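Local coordinates for protein AimR transcriptional regulator (Bacillus phage phi3T, PDB 5ZVV) that activates transcription of the phage aimX locus as a dimer, apparently favouring the lytic cycle until the arbitrium peptide binds it, makes it monomeric and so leads to lysogeny, at residues S86-W91 / S221-I226; C227-L232 / P260-M265. All coordinates share one frame; numbering follows the deposited sequence.

Contact 1 (S86-W91 / S221-I226)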
ATOM      1  N   SER A  86       3.885  -8.880 -28.328  1.00 18.46           N
ATOM      2  CA  SER A  86       4.900  -7.839 -28.445  1.00 20.96           C
ATOM      3  C   SER A  86       5.232  -7.244 -27.085  1.00 21.75           C
ATOM      4  O   SER A  86       6.407  -7.050 -26.754  1.00 17.19           O
ATOM      5  CB  SER A  86       4.427  -6.751 -29.409  1.00 23.20           C
ATOM      6  OG  SER A  86       5.444  -5.791 -29.635  1.00 25.05           O
ATOM      7  N   ASP A  87       4.210  -6.971 -26.268  1.00 23.99           N
ATOM      8  CA  ASP A  87       4.469  -6.306 -24.996  1.00 17.98           C
ATOM      9  C   ASP A  87       5.117  -7.247 -23.986  1.00 22.41           C
ATOM     10  O   ASP A  87       5.960  -6.816 -23.190  1.00 19.52           O
ATOM     11  CB  ASP A  87       3.182  -5.723 -24.424  1.00 20.28           C
ATOM     12  CG  ASP A  87       3.429  -4.931 -23.160  1.00 23.84           C
ATOM     13  OD1 ASP A  87       3.938  -3.796 -23.263  1.00 24.43           O
ATOM     14  OD2 ASP A  87       3.135  -5.453 -22.063  1.00 24.21           O
ATOM     15  N   ILE A  88       4.738  -8.529 -23.990  1.00 22.32           N
ATOM     16  CA  ILE A  88       5.346  -9.443 -23.026  1.00 24.10           C
ATOM     17  C   ILE A  88       6.818  -9.671 -23.356  1.00 23.32           C
ATOM     18  O   ILE A  88       7.627  -9.940 -22.460  1.00 24.58           O
ATOM     19  CB  ILE A  88       4.563 -10.771 -22.952  1.00 19.63           C
ATOM     20  CG1 ILE A  88       4.895 -11.506 -21.652  1.00 22.51           C
ATOM     21  CG2 ILE A  88       4.868 -11.655 -24.152  1.00 18.76           C
ATOM     22  CD1 ILE A  88       4.109 -12.785 -21.446  1.00 17.49           C
ATOM     23  N   ASN A  89       7.193  -9.558 -24.630  1.00 19.00           N
ATOM     24  CA  ASN A  89       8.593  -9.629 -25.029  1.00 23.04           C
ATOM     25  C   ASN A  89       9.334  -8.313 -24.827  1.00 23.83           C
ATOM     26  O   ASN A  89      10.553  -8.280 -25.025  1.00 23.30           O
ATOM     27  CB  ASN A  89       8.705 -10.045 -26.500  1.00 19.00           C
ATOM     28  CG  ASN A  89       8.529 -11.536 -26.705  1.00 19.81           C
ATOM     29  OD1 ASN A  89       9.442 -12.322 -26.449  1.00 17.73           O
ATOM     30  ND2 ASN A  89       7.359 -11.932 -27.191  1.00 15.64           N
ATOM     31  N   GLN A  90       8.628  -7.245 -24.444  1.00 19.21           N
ATOM     32  CA  GLN A  90       9.205  -5.909 -24.267  1.00 28.22           C
ATOM     33  C   GLN A  90       9.756  -5.362 -25.584  1.00 26.57           C
ATOM     34  O   GLN A  90      10.793  -4.695 -25.616  1.00 27.42           O
ATOM     35  CB  GLN A  90      10.276  -5.897 -23.173  1.00 28.43           C
ATOM     36  CG  GLN A  90       9.722  -6.114 -21.771  1.00 34.80           C
ATOM     37  CD  GLN A  90      10.809  -6.211 -20.716  1.00 45.61           C
ATOM     38  OE1 GLN A  90      12.000  -6.143 -21.026  1.00 46.13           O
ATOM     39  NE2 GLN A  90      10.404  -6.378 -19.462  1.00 50.76           N
ATOM     40  N   TRP A  91       9.051  -5.646 -26.680  1.00 23.80           N
ATOM     41  CA  TRP A  91       9.357  -5.047 -27.977  1.00 25.77           C
ATOM     42  C   TRP A  91       8.611  -3.713 -28.070  1.00 23.55           C
ATOM     43  O   TRP A  91       7.620  -3.555 -28.787  1.00 19.93           O
ATOM     44  CB  TRP A  91       8.975  -5.996 -29.106  1.00 23.63           C
ATOM     45  CG  TRP A  91       9.671  -7.322 -29.052  1.00 21.78           C
ATOM     46  CD1 TRP A  91      10.808  -7.626 -28.361  1.00 27.82           C
ATOM     47  CD2 TRP A  91       9.274  -8.526 -29.719  1.00 21.16           C
ATOM     48  NE1 TRP A  91      11.147  -8.944 -28.559  1.00 22.48           N
ATOM     49  CE2 TRP A  91      10.223  -9.517 -29.393  1.00 23.90           C
ATOM     50  CE3 TRP A  91       8.211  -8.864 -30.564  1.00 21.72           C
ATOM     51  CZ2 TRP A  91      10.136 -10.824 -29.875  1.00 26.63           C
ATOM     52  CZ3 TRP A  91       8.132 -10.163 -31.047  1.00 22.70           C
ATOM     53  CH2 TRP A  91       9.086 -11.124 -30.699  1.00 19.75           C
ATOM     54  N   SER A 221       5.494 -21.047 -20.573  1.00 27.25           N
ATOM     55  CA  SER A 221       5.939 -19.991 -21.472  1.00 22.79           C
ATOM     56  C   SER A 221       7.256 -20.352 -22.136  1.00 23.81           C
ATOM     57  O   SER A 221       8.139 -20.948 -21.513  1.00 23.32           O
ATOM     58  CB  SER A 221       6.095 -18.659 -20.726  1.00 20.67           C
ATOM     59  OG  SER A 221       6.508 -17.628 -21.608  1.00 22.47           O
ATOM     60  N   ASN A 222       7.374 -19.984 -23.412  1.00 25.09           N
ATOM     61  CA  ASN A 222       8.641 -19.990 -24.130  1.00 26.54           C
ATOM     62  C   ASN A 222       9.092 -18.580 -24.496  1.00 25.61           C
ATOM     63  O   ASN A 222       9.976 -18.418 -25.344  1.00 25.53           O
ATOM     64  CB  ASN A 222       8.541 -20.860 -25.384  1.00 34.82           C
ATOM     65  CG  ASN A 222       8.451 -22.338 -25.058  1.00 43.80           C
ATOM     66  OD1 ASN A 222       9.208 -22.848 -24.229  1.00 42.02           O
ATOM     67  ND2 ASN A 222       7.517 -23.032 -25.699  1.00 43.47           N
ATOM     68  N   VAL A 223       8.491 -17.558 -23.887  1.00 20.75           N
ATOM     69  CA  VAL A 223       8.944 -16.188 -24.089  1.00 23.92           C
ATOM     70  C   VAL A 223      10.283 -16.005 -23.390  1.00 25.32           C
ATOM     71  O   VAL A 223      10.448 -16.392 -22.226  1.00 18.89           O
ATOM     72  CB  VAL A 223       7.895 -15.192 -23.571  1.00 19.25           C
ATOM     73  CG1 VAL A 223       8.446 -13.768 -23.587  1.00 21.10           C
ATOM     74  CG2 VAL A 223       6.630 -15.280 -24.407  1.00 21.37           C
ATOM     75  N   ASN A 224      11.249 -15.416 -24.104  1.00 22.83           N
ATOM     76  CA  ASN A 224      12.605 -15.308 -23.574  1.00 23.45           C
ATOM     77  C   ASN A 224      12.646 -14.471 -22.302  1.00 19.29           C
ATOM     78  O   ASN A 224      13.349 -14.821 -21.347  1.00 20.87           O
ATOM     79  CB  ASN A 224      13.545 -14.725 -24.632  1.00 21.84           C
ATOM     80  CG  ASN A 224      13.871 -15.715 -25.735  1.00 20.17           C
ATOM     81  OD1 ASN A 224      13.837 -15.380 -26.918  1.00 23.10           O
ATOM     82  ND2 ASN A 224      14.185 -16.945 -25.348  1.00 26.13           N
ATOM     83  N   ARG A 225      11.901 -13.364 -22.266  1.00 20.66           N
ATOM     84  CA  ARG A 225      11.905 -12.506 -21.084  1.00 22.14           C
ATOM     85  C   ARG A 225      11.384 -13.255 -19.861  1.00 21.09           C
ATOM     86  O   ARG A 225      11.999 -13.223 -18.784  1.00 22.83           O
ATOM     87  CB  ARG A 225      11.075 -11.245 -21.352  1.00 20.04           C
ATOM     88  CG  ARG A 225      11.056 -10.227 -20.212  1.00 25.02           C
ATOM     89  CD  ARG A 225       9.917 -10.494 -19.222  1.00 35.75           C
ATOM     90  NE  ARG A 225       8.631 -10.037 -19.733  1.00 34.17           N
ATOM     91  CZ  ARG A 225       7.969  -8.994 -19.246  1.00 33.83           C
ATOM     92  NH1 ARG A 225       6.810  -8.637 -19.778  1.00 30.77           N
ATOM     93  NH2 ARG A 225       8.466  -8.316 -18.220  1.00 34.36           N
ATOM     94  N   ILE A 226      10.245 -13.938 -20.015  1.00 21.33           N
ATOM     95  CA  ILE A 226       9.640 -14.664 -18.902  1.00 16.59           C
ATOM     96  C   ILE A 226      10.613 -15.694 -18.345  1.00 17.19           C
ATOM     97  O   ILE A 226      10.867 -15.743 -17.136  1.00 17.83           O
ATOM     98  CB  ILE A 226       8.320 -15.320 -19.344  1.00 21.23           C
ATOM     99  CG1 ILE A 226       7.268 -14.255 -19.673  1.00 18.22           C
ATOM    100  CG2 ILE A 226       7.808 -16.288 -18.272  1.00 22.75           C
ATOM    101  CD1 ILE A 226       6.846 -13.412 -18.484  1.00 19.60           C
TER
HETATM  102  O   HOH W   1       5.008  -5.890 -19.786  1.00 28.05           O
HETATM  103  O   HOH W   2      10.333 -14.726 -27.045  1.00 23.18           O
HETATM  104  O   HOH W   3      11.624 -12.055 -24.847  1.00 24.59           O
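Arg225 leaves its helix with CG anti to the backbone N (chi1 -177°), then bends at chi2 and chi3, which brings the guanidinium to the Schellman motif at Gln90, at the C-terminal end of helix 77-88. That end thus meets the first turn of helix 224-237, in a helical fold consistent with the family's place in the TPR clan. Arg225 NE donates to Ile88 O at 2.9 Å, lying in the carbonyl plane though bent at the hydrogen (132°). NH1 adds a weak bond to the same oxygen, and a water joins it to Asp87 OD2, itself salt-bridged to Arg192 of helix 184-203. Over one guanidinium face sits Gln90 NE2, 3.0 Å from Arg225 NH2; both are donors, and no hydrogen bond forms.

Ile88 supplies the apolar part: CG2 meets Val223 CG2 at 4.0 Å, and CD1 reaches Ile226 CG1 at 3.9 Å. The Asn89 amide is held by ND2 bonding Tyr85 O, while OD1 comes within 3.4 Å of Val223 CG1. This oxygen accepts a hydrogen bond from each of two waters, which in turn accept from Asn224 N and, at 2.9 Å, from Arg225 N.

Contact 2 (C227-L232 / P260-M265)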
ATOM      1  N   CYS A 227      11.178 -16.529 -19.219  1.00 19.82           N
ATOM      2  CA  CYS A 227      12.058 -17.593 -18.747  1.00 21.24           C
ATOM      3  C   CYS A 227      13.341 -17.028 -18.154  1.00 20.61           C
ATOM      4  O   CYS A 227      13.854 -17.554 -17.156  1.00 22.40           O
ATOM      5  CB  CYS A 227      12.370 -18.558 -19.888  1.00 23.04           C
ATOM      6  SG  CYS A 227      10.936 -19.466 -20.495  1.00 23.39           S
ATOM      7  N   PHE A 228      13.871 -15.957 -18.751  1.00 24.27           N
ATOM      8  CA  PHE A 228      15.066 -15.317 -18.210  1.00 21.34           C
ATOM      9  C   PHE A 228      14.835 -14.850 -16.779  1.00 20.08           C
ATOM     10  O   PHE A 228      15.602 -15.192 -15.871  1.00 19.12           O
ATOM     11  CB  PHE A 228      15.492 -14.144 -19.098  1.00 20.77           C
ATOM     12  CG  PHE A 228      16.560 -13.285 -18.481  1.00 21.30           C
ATOM     13  CD1 PHE A 228      17.885 -13.692 -18.491  1.00 22.03           C
ATOM     14  CD2 PHE A 228      16.238 -12.081 -17.878  1.00 21.23           C
ATOM     15  CE1 PHE A 228      18.867 -12.912 -17.911  1.00 16.57           C
ATOM     16  CE2 PHE A 228      17.219 -11.296 -17.299  1.00 19.09           C
ATOM     17  CZ  PHE A 228      18.532 -11.714 -17.315  1.00 17.35           C
ATOM     18  N   PHE A 229      13.773 -14.072 -16.553  1.00 17.15           N
ATOM     19  CA  PHE A 229      13.512 -13.614 -15.193  1.00 17.85           C
ATOM     20  C   PHE A 229      13.091 -14.751 -14.268  1.00 20.82           C
ATOM     21  O   PHE A 229      13.257 -14.635 -13.049  1.00 21.94           O
ATOM     22  CB  PHE A 229      12.461 -12.504 -15.199  1.00 16.29           C
ATOM     23  CG  PHE A 229      13.013 -11.172 -15.615  1.00 23.12           C
ATOM     24  CD1 PHE A 229      13.911 -10.500 -14.798  1.00 23.34           C
ATOM     25  CD2 PHE A 229      12.661 -10.602 -16.824  1.00 25.09           C
ATOM     26  CE1 PHE A 229      14.436  -9.279 -15.175  1.00 24.38           C
ATOM     27  CE2 PHE A 229      13.183  -9.378 -17.210  1.00 22.16           C
ATOM     28  CZ  PHE A 229      14.071  -8.717 -16.383  1.00 25.08           C
ATOM     29  N   ALA A 230      12.578 -15.853 -14.816  1.00 17.13           N
ATOM     30  CA  ALA A 230      12.232 -16.996 -13.981  1.00 19.48           C
ATOM     31  C   ALA A 230      13.484 -17.676 -13.435  1.00 18.18           C
ATOM     32  O   ALA A 230      13.591 -17.920 -12.226  1.00 19.13           O
ATOM     33  CB  ALA A 230      11.377 -17.980 -14.774  1.00 17.36           C
ATOM     34  N   TYR A 231      14.444 -17.990 -14.313  1.00 17.58           N
ATOM     35  CA  TYR A 231      15.693 -18.587 -13.842  1.00 19.66           C
ATOM     36  C   TYR A 231      16.496 -17.608 -12.995  1.00 18.01           C
ATOM     37  O   TYR A 231      17.176 -18.020 -12.047  1.00 21.47           O
ATOM     38  CB  TYR A 231      16.523 -19.086 -15.025  1.00 18.72           C
ATOM     39  CG  TYR A 231      16.013 -20.386 -15.594  1.00 19.57           C
ATOM     40  CD1 TYR A 231      16.108 -21.566 -14.863  1.00 20.15           C
ATOM     41  CD2 TYR A 231      15.429 -20.439 -16.852  1.00 20.25           C
ATOM     42  CE1 TYR A 231      15.640 -22.761 -15.371  1.00 23.20           C
ATOM     43  CE2 TYR A 231      14.955 -21.630 -17.370  1.00 26.27           C
ATOM     44  CZ  TYR A 231      15.064 -22.788 -16.624  1.00 25.04           C
ATOM     45  OH  TYR A 231      14.595 -23.978 -17.130  1.00 26.40           O
ATOM     46  N   LEU A 232      16.426 -16.317 -13.323  1.00 20.04           N
ATOM     47  CA  LEU A 232      17.014 -15.298 -12.463  1.00 18.77           C
ATOM     48  C   LEU A 232      16.418 -15.360 -11.062  1.00 20.06           C
ATOM     49  O   LEU A 232      17.146 -15.287 -10.063  1.00 23.10           O
ATOM     50  CB  LEU A 232      16.800 -13.917 -13.086  1.00 23.25           C
ATOM     51  CG  LEU A 232      17.702 -12.771 -12.637  1.00 26.31           C
ATOM     52  CD1 LEU A 232      19.145 -13.045 -13.033  1.00 25.07           C
ATOM     53  CD2 LEU A 232      17.216 -11.452 -13.228  1.00 26.83           C
ATOM     54  N   PRO A 260      21.684  -6.666 -24.255  1.00 22.97           N
ATOM     55  CA  PRO A 260      22.752  -6.454 -23.260  1.00 22.23           C
ATOM     56  C   PRO A 260      22.247  -6.097 -21.873  1.00 23.14           C
ATOM     57  O   PRO A 260      22.975  -6.314 -20.898  1.00 20.46           O
ATOM     58  CB  PRO A 260      23.585  -5.312 -23.868  1.00 28.48           C
ATOM     59  CG  PRO A 260      22.701  -4.677 -24.894  1.00 33.66           C
ATOM     60  CD  PRO A 260      21.827  -5.775 -25.415  1.00 28.94           C
ATOM     61  N   VAL A 261      21.027  -5.576 -21.743  1.00 23.77           N
ATOM     62  CA  VAL A 261      20.514  -5.218 -20.421  1.00 19.71           C
ATOM     63  C   VAL A 261      20.288  -6.470 -19.579  1.00 24.83           C
ATOM     64  O   VAL A 261      20.744  -6.562 -18.430  1.00 26.54           O
ATOM     65  CB  VAL A 261      19.229  -4.382 -20.556  1.00 25.70           C
ATOM     66  CG1 VAL A 261      18.548  -4.235 -19.204  1.00 26.26           C
ATOM     67  CG2 VAL A 261      19.548  -3.012 -21.144  1.00 30.38           C
ATOM     68  N   HIS A 262      19.581  -7.454 -20.138  1.00 24.46           N
ATOM     69  CA  HIS A 262      19.413  -8.725 -19.442  1.00 23.11           C
ATOM     70  C   HIS A 262      20.749  -9.424 -19.243  1.00 19.93           C
ATOM     71  O   HIS A 262      20.956 -10.085 -18.219  1.00 19.21           O
ATOM     72  CB  HIS A 262      18.445  -9.619 -20.216  1.00 16.16           C
ATOM     73  CG  HIS A 262      17.044  -9.096 -20.248  1.00 22.97           C
ATOM     74  ND1 HIS A 262      16.069  -9.620 -21.068  1.00 22.81           N
ATOM     75  CD2 HIS A 262      16.453  -8.094 -19.554  1.00 21.38           C
ATOM     76  CE1 HIS A 262      14.938  -8.963 -20.882  1.00 25.62           C
ATOM     77  NE2 HIS A 262      15.145  -8.030 -19.970  1.00 24.68           N
ATOM     78  N   GLN A 263      21.672  -9.276 -20.198  1.00 22.35           N
ATOM     79  CA  GLN A 263      22.988  -9.888 -20.050  1.00 19.78           C
ATOM     80  C   GLN A 263      23.727  -9.312 -18.850  1.00 20.17           C
ATOM     81  O   GLN A 263      24.349 -10.055 -18.084  1.00 20.60           O
ATOM     82  CB  GLN A 263      23.813  -9.697 -21.322  1.00 22.87           C
ATOM     83  CG  GLN A 263      25.126 -10.469 -21.310  1.00 19.62           C
ATOM     84  CD  GLN A 263      24.911 -11.977 -21.312  1.00 23.49           C
ATOM     85  OE1 GLN A 263      24.297 -12.525 -22.228  1.00 22.81           O
ATOM     86  NE2 GLN A 263      25.419 -12.653 -20.285  1.00 22.17           N
ATOM     87  N   GLU A 264      23.673  -7.990 -18.670  1.00 22.33           N
ATOM     88  CA  GLU A 264      24.346  -7.378 -17.531  1.00 23.89           C
ATOM     89  C   GLU A 264      23.613  -7.657 -16.227  1.00 16.49           C
ATOM     90  O   GLU A 264      24.238  -7.664 -15.160  1.00 17.67           O
ATOM     91  CB  GLU A 264      24.498  -5.872 -17.750  1.00 23.56           C
ATOM     92  CG  GLU A 264      25.581  -5.513 -18.753  1.00 24.26           C
ATOM     93  CD  GLU A 264      25.862  -4.024 -18.803  1.00 27.75           C
ATOM     94  OE1 GLU A 264      25.104  -3.249 -18.184  1.00 31.89           O
ATOM     95  OE2 GLU A 264      26.843  -3.627 -19.466  1.00 32.34           O
HETATM   96  N   MSE A 265      22.305  -7.887 -16.283  1.00 19.79           N
HETATM   97  CA  MSE A 265      21.590  -8.326 -15.085  1.00 22.13           C
HETATM   98  C   MSE A 265      22.051  -9.719 -14.669  1.00 17.93           C
HETATM   99  O   MSE A 265      22.298  -9.974 -13.491  1.00 18.35           O
HETATM  100  CB  MSE A 265      20.082  -8.313 -15.313  1.00 15.14           C
HETATM  101  CG  MSE A 265      19.494  -6.924 -15.382  1.00 22.92           C
HETATM  102 SE   MSE A 265      17.590  -6.989 -15.758  1.00 41.67          SE
HETATM  103  CE  MSE A 265      17.231  -5.069 -15.833  1.00 31.77           C
TER
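Phe228 and His262 face each other from two helical segments that run almost parallel, their N-to-C directions 8° apart and their axes 11.5 Å apart at closest approach. This wide spacing between helices 224-237 and 260-277, packed side by side with helix 243-252 between them in sequence, as alternate helices probably are in TPR-type arrays, is bridged by large side chains, and an aromatic cluster of Phe228, Phe229 and His262 does most of the work. Phe228 has CG anti to the backbone N (chi1 170°), which carries its ring toward helix 260-277, CZ coming as near as 3.1 Å to His262 O. There His262 CB settles over one face of the ring, 3.8 Å from the centroid and close to the normal, in a CH-pi contact. The two rings are nearly parallel but slid apart, so they barely overlap, and Phe228 CD2 lies over the rim of the imidazole.

Phe229 meets the same imidazole quite differently. Its edge points at the histidine face in a T-shaped pair, planes at 78°, with CE2 3.6 Å from His262 NE2. Its CE1 and CZ lie beside the selenium of Met265, a selenomethionine whose extended chain carries SE to 3.9 Å from CE1. This Met-aromatic contact is oblique to the ring. Met265 CB, meanwhile, touches the edge of Phe228 at CZ, so one residue reaches both phenylalanines.

Leu232 closes the far end loosely, CD1 standing 4.4 Å from Met265 O, and packs further along the partner helix on Leu266 and Ala269. Tyr256, from the intervening loop, also lies against Phe228.

With no hydrogen bond or salt bridge between the two segments, their cohesion comes from dispersion and ring electrostatics, and the histidine contributes here as a flat aromatic surface rather than through a polar bond to the opposing helix.

In the fold
Both contacts draw on helix 224-237, contact 1 through its first turn and contact 2 through the turns that follow, so one helix is held against one partner far off in sequence and one close by. Contact 1 spans about 130 residues and is the more buried; it joins helix ends, where backbone groups not all bonded within their helix are met by arginine and water. Contact 2 links near neighbours, is partly buried, and sets helices side by side, where backbone groups are bonded internally and aromatic side chains fill the gap. Their centres lie about 12 Å apart, and they meet through packing alone: Arg225 CG approaches His262 CE1 at 4.1 Å, and Ser221 O lies beside Cys227 SG.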